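Local coordinates for protein ESSC (Geobacillus thermodenitrificans, PDB 5FWH) that probably serves as a protein-binding forkhead-associated region of the membrane ATPase EssC in bacterial type VII secretion, at residues L155-Q167 with F170-V184. Sequence-based numbering, arbitrary orientation.
Sequences LRNGDVLLCPYMQ and FIEEDLLAVTSSEEV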
# COMPACT_ATOMS: atom_id res chain seq x y z
N LEU A 155 9.75 6.14 13.77
CA LEU A 155 9.61 4.79 13.29
C LEU A 155 10.51 3.83 14.03
O LEU A 155 11.60 4.21 14.40
CB LEU A 155 10.04 4.73 11.80
CG LEU A 155 9.35 5.61 10.73
CD1 LEU A 155 9.92 5.34 9.35
CD2 LEU A 155 7.88 5.28 10.74
N ARG A 156 10.09 2.57 14.14
CA ARG A 156 10.93 1.46 14.67
C ARG A 156 11.12 0.47 13.54
O ARG A 156 10.33 0.50 12.62
CB ARG A 156 10.21 0.76 15.83
CG ARG A 156 9.35 1.66 16.71
CD ARG A 156 8.81 0.97 17.97
NE ARG A 156 8.23 -0.39 17.77
CZ ARG A 156 6.97 -0.81 18.08
NH1 ARG A 156 6.04 -0.04 18.64
NH2 ARG A 156 6.65 -2.08 17.82
N ASN A 157 12.11 -0.42 13.59
CA ASN A 157 12.36 -1.41 12.48
C ASN A 157 11.16 -2.33 12.27
O ASN A 157 10.56 -2.81 13.23
CB ASN A 157 13.61 -2.32 12.72
CG ASN A 157 14.95 -1.67 12.32
OD1 ASN A 157 15.24 -1.44 11.12
ND2 ASN A 157 15.82 -1.44 13.32
N GLY A 158 10.79 -2.55 11.01
CA GLY A 158 9.58 -3.32 10.70
C GLY A 158 8.24 -2.62 11.01
O GLY A 158 7.18 -3.27 10.92
N ASP A 159 8.24 -1.34 11.35
CA ASP A 159 7.10 -0.54 10.96
C ASP A 159 7.01 -0.69 9.43
O ASP A 159 8.06 -0.87 8.74
CB ASP A 159 7.27 0.92 11.37
CG ASP A 159 6.98 1.17 12.89
OD1 ASP A 159 6.28 0.36 13.51
OD2 ASP A 159 7.46 2.18 13.47
N VAL A 160 5.78 -0.67 8.91
CA VAL A 160 5.48 -0.73 7.46
C VAL A 160 4.72 0.52 7.08
O VAL A 160 3.68 0.85 7.68
CB VAL A 160 4.64 -1.95 7.13
CG1 VAL A 160 4.32 -2.00 5.64
CG2 VAL A 160 5.45 -3.23 7.54
N LEU A 161 5.23 1.24 6.11
CA LEU A 161 4.49 2.35 5.52
C LEU A 161 3.83 1.87 4.25
O LEU A 161 4.56 1.32 3.41
CB LEU A 161 5.44 3.50 5.27
CG LEU A 161 5.85 4.22 6.53
CD1 LEU A 161 7.01 5.15 6.18
CD2 LEU A 161 4.71 5.01 7.18
N LEU A 162 2.52 2.13 4.09
CA LEU A 162 1.76 1.74 2.90
C LEU A 162 1.03 2.91 2.32
O LEU A 162 0.42 3.68 3.05
CB LEU A 162 0.63 0.81 3.25
CG LEU A 162 0.87 -0.54 3.83
CD1 LEU A 162 -0.46 -1.27 3.96
CD2 LEU A 162 1.80 -1.33 2.99
N CYS A 163 1.05 3.04 1.00
CA CYS A 163 -0.01 3.75 0.27
C CYS A 163 -0.47 2.82 -0.91
O CYS A 163 0.26 1.94 -1.27
CB CYS A 163 0.59 5.05 -0.28
SG CYS A 163 2.14 4.74 -1.11
N PRO A 164 -1.62 3.07 -1.55
CA PRO A 164 -1.93 2.29 -2.77
C PRO A 164 -0.77 2.06 -3.71
O PRO A 164 -0.08 2.99 -4.20
CB PRO A 164 -3.05 3.09 -3.43
CG PRO A 164 -3.81 3.48 -2.22
CD PRO A 164 -2.78 3.90 -1.19
N TYR A 165 -0.55 0.76 -3.85
CA TYR A 165 0.46 0.11 -4.71
C TYR A 165 1.91 0.11 -4.21
O TYR A 165 2.75 -0.44 -4.88
CB TYR A 165 0.35 0.57 -6.15
CG TYR A 165 -1.04 0.80 -6.66
CD1 TYR A 165 -1.94 -0.21 -6.71
CD2 TYR A 165 -1.46 2.08 -7.03
CE1 TYR A 165 -3.23 0.01 -7.14
CE2 TYR A 165 -2.75 2.32 -7.47
CZ TYR A 165 -3.62 1.27 -7.52
OH TYR A 165 -4.90 1.47 -7.91
N MSE A 166 2.26 0.67 -3.06
CA MSE A 166 3.68 0.64 -2.64
C MSE A 166 3.88 0.28 -1.16
O MSE A 166 3.01 0.50 -0.38
CB MSE A 166 4.17 2.05 -2.98
CG MSE A 166 4.45 2.39 -4.49
SE MSE A 166 5.44 4.10 -4.42
CE MSE A 166 7.24 3.35 -4.56
N GLN A 167 5.04 -0.24 -0.78
CA GLN A 167 5.42 -0.42 0.63
C GLN A 167 6.83 -0.04 0.87
O GLN A 167 7.68 -0.27 0.01
CB GLN A 167 5.36 -1.85 1.01
CG GLN A 167 4.01 -2.45 0.87
CD GLN A 167 4.15 -3.95 0.88
OE1 GLN A 167 3.77 -4.64 -0.11
NE2 GLN A 167 4.78 -4.46 1.97
N PHE A 170 12.05 -0.01 6.62
CA PHE A 170 13.45 0.02 7.03
C PHE A 170 13.77 -1.42 7.50
O PHE A 170 13.14 -1.98 8.45
CB PHE A 170 13.72 1.07 8.13
CG PHE A 170 13.96 2.47 7.58
CD1 PHE A 170 15.16 2.79 6.99
CD2 PHE A 170 12.94 3.42 7.62
CE1 PHE A 170 15.38 4.04 6.47
CE2 PHE A 170 13.13 4.68 7.09
CZ PHE A 170 14.36 5.00 6.51
N ILE A 171 14.71 -2.03 6.83
CA ILE A 171 15.22 -3.32 7.27
C ILE A 171 16.09 -3.05 8.50
O ILE A 171 15.99 -3.75 9.50
CB ILE A 171 16.14 -3.96 6.22
CG1 ILE A 171 15.40 -4.27 4.92
CG2 ILE A 171 16.80 -5.21 6.80
CD1 ILE A 171 14.27 -5.26 5.02
N GLU A 172 16.97 -2.06 8.33
CA GLU A 172 17.90 -1.55 9.31
C GLU A 172 17.81 -0.04 9.20
O GLU A 172 17.22 0.52 8.24
CB GLU A 172 19.31 -2.04 8.96
CG GLU A 172 20.53 -1.49 9.72
CD GLU A 172 20.48 -1.60 11.24
OE1 GLU A 172 19.69 -0.86 11.88
OE2 GLU A 172 21.29 -2.40 11.77
N GLU A 173 18.40 0.62 10.18
CA GLU A 173 18.59 2.06 10.18
C GLU A 173 19.18 2.59 8.90
O GLU A 173 18.92 3.76 8.52
CB GLU A 173 19.53 2.42 11.29
CG GLU A 173 19.68 3.91 11.56
CD GLU A 173 21.02 4.23 12.23
OE1 GLU A 173 21.63 3.32 12.86
OE2 GLU A 173 21.47 5.38 12.10
N ASP A 174 20.03 1.81 8.26
CA ASP A 174 20.74 2.27 7.06
C ASP A 174 20.17 1.72 5.71
O ASP A 174 20.69 2.06 4.66
CB ASP A 174 22.28 2.05 7.20
CG ASP A 174 22.66 0.64 7.76
OD1 ASP A 174 22.02 -0.36 7.37
OD2 ASP A 174 23.61 0.55 8.59
N LEU A 175 19.10 0.90 5.76
CA LEU A 175 18.58 0.20 4.59
C LEU A 175 17.06 0.27 4.47
O LEU A 175 16.32 -0.24 5.32
CB LEU A 175 19.00 -1.27 4.59
CG LEU A 175 20.50 -1.47 4.25
CD1 LEU A 175 21.20 -2.29 5.31
CD2 LEU A 175 20.72 -2.13 2.90
N LEU A 176 16.62 0.78 3.33
CA LEU A 176 15.21 1.06 3.07
C LEU A 176 14.73 0.24 1.89
O LEU A 176 15.28 0.38 0.79
CB LEU A 176 15.05 2.54 2.80
CG LEU A 176 13.66 2.95 2.35
CD1 LEU A 176 12.70 2.71 3.51
CD2 LEU A 176 13.72 4.38 1.89
N ALA A 177 13.75 -0.63 2.13
CA ALA A 177 13.23 -1.47 1.09
C ALA A 177 11.92 -0.91 0.66
O ALA A 177 11.09 -0.48 1.49
CB ALA A 177 13.08 -2.90 1.52
N VAL A 178 11.79 -0.81 -0.64
CA VAL A 178 10.60 -0.31 -1.30
C VAL A 178 9.98 -1.35 -2.21
O VAL A 178 10.70 -1.86 -3.03
CB VAL A 178 10.98 0.90 -2.16
CG1 VAL A 178 9.72 1.45 -2.86
CG2 VAL A 178 11.67 1.89 -1.25
N THR A 179 8.70 -1.70 -2.06
CA THR A 179 8.10 -2.71 -2.96
C THR A 179 6.99 -2.03 -3.70
O THR A 179 6.28 -1.22 -3.11
CB THR A 179 7.62 -3.95 -2.22
OG1 THR A 179 8.75 -4.45 -1.52
CG2 THR A 179 7.13 -5.03 -3.19
N SER A 180 6.86 -2.36 -4.97
CA SER A 180 6.05 -1.60 -5.88
C SER A 180 5.68 -2.47 -7.04
O SER A 180 6.47 -3.26 -7.50
CB SER A 180 6.85 -0.46 -6.47
OG SER A 180 6.05 0.33 -7.30
N SER A 181 4.49 -2.24 -7.56
CA SER A 181 4.09 -2.84 -8.82
C SER A 181 4.70 -2.16 -10.03
O SER A 181 4.61 -2.71 -11.08
CB SER A 181 2.56 -2.95 -8.95
OG SER A 181 1.87 -2.03 -8.10
N GLU A 182 5.34 -1.00 -9.90
CA GLU A 182 6.07 -0.41 -11.04
C GLU A 182 7.52 -0.33 -10.67
O GLU A 182 7.85 -0.39 -9.48
CB GLU A 182 5.59 1.00 -11.31
CG GLU A 182 4.14 1.25 -10.99
CD GLU A 182 3.62 2.57 -11.55
OE1 GLU A 182 4.43 3.39 -12.05
OE2 GLU A 182 2.38 2.80 -11.49
N GLU A 183 8.40 -0.16 -11.68
CA GLU A 183 9.78 0.21 -11.42
C GLU A 183 9.80 1.57 -10.63
O GLU A 183 9.02 2.54 -10.88
CB GLU A 183 10.68 0.26 -12.69
CG GLU A 183 11.18 -1.09 -13.25
CD GLU A 183 12.71 -1.29 -13.21
OE1 GLU A 183 13.31 -1.36 -12.11
OE2 GLU A 183 13.34 -1.40 -14.28
N VAL A 184 10.65 1.60 -9.62
CA VAL A 184 10.80 2.76 -8.78
C VAL A 184 11.91 3.60 -9.38
O VAL A 184 12.92 3.06 -9.79
CB VAL A 184 11.21 2.31 -7.39
CG1 VAL A 184 11.53 3.49 -6.52
CG2 VAL A 184 10.05 1.53 -6.79
O HOH W 1 10.29 0.93 8.91
O HOH W 2 3.75 -3.39 -2.63
O HOH W 3 9.17 -3.18 0.86
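The contact lies at the open end of the beta hairpin of strands 166-170 and 175-180, set in one of the two sheets of a forkhead-associated beta sandwich, where Gln167 pairs with Thr179. It illustrates how an antiparallel ladder unites backbone bonds with side chains on both faces. Gln167 N reaches Thr179 O at 2.8 Å, and Thr179 N returns a bond to Gln167 O at 2.7 Å; both approach in the carbonyl plane. Next along the ladder, Met166 and Ser180 form a non-hydrogen-bonded pair, with a CA-H...O contact in which Met166 CA lies 3.2 Å from Thr179 O. On the face shared by Met166, a selenomethionine, and Ser180, the bend at chi3 (97°) brings the terminal methyl toward the other segment, Met166 CE lying 3.6 Å from Val178 CG1 and also touching Val184 CG2. On the opposite face, the Gln167 amide reaches Gln3, while one water donates to Gln167 OE1 and, more weakly, to Thr179 O.

Ser180 turns OG anti to its own nitrogen (chi1 -177°), from where Ser180 OG donates to Glu182 O at 2.9 Å, tilted 20° from the carbonyl plane, and packs beside Met166 CG. Putting an alanine here would probably deprive Glu182 O of this donor and leave the chain just after the strand less firmly fixed.

At the other end of the hairpin, a classic bulge at Ile171 and Glu172 faces Leu175, and the turn from Arg156 to Asp159 lies alongside. A water bridges Phe170 N to Asp159 O. The Phe170 ring, stacked with Trp132, has Leu176 CD1 over the centre of one face, whereas Leu155 CD1 meets its edge, 4.0 Å from Phe170 CD2.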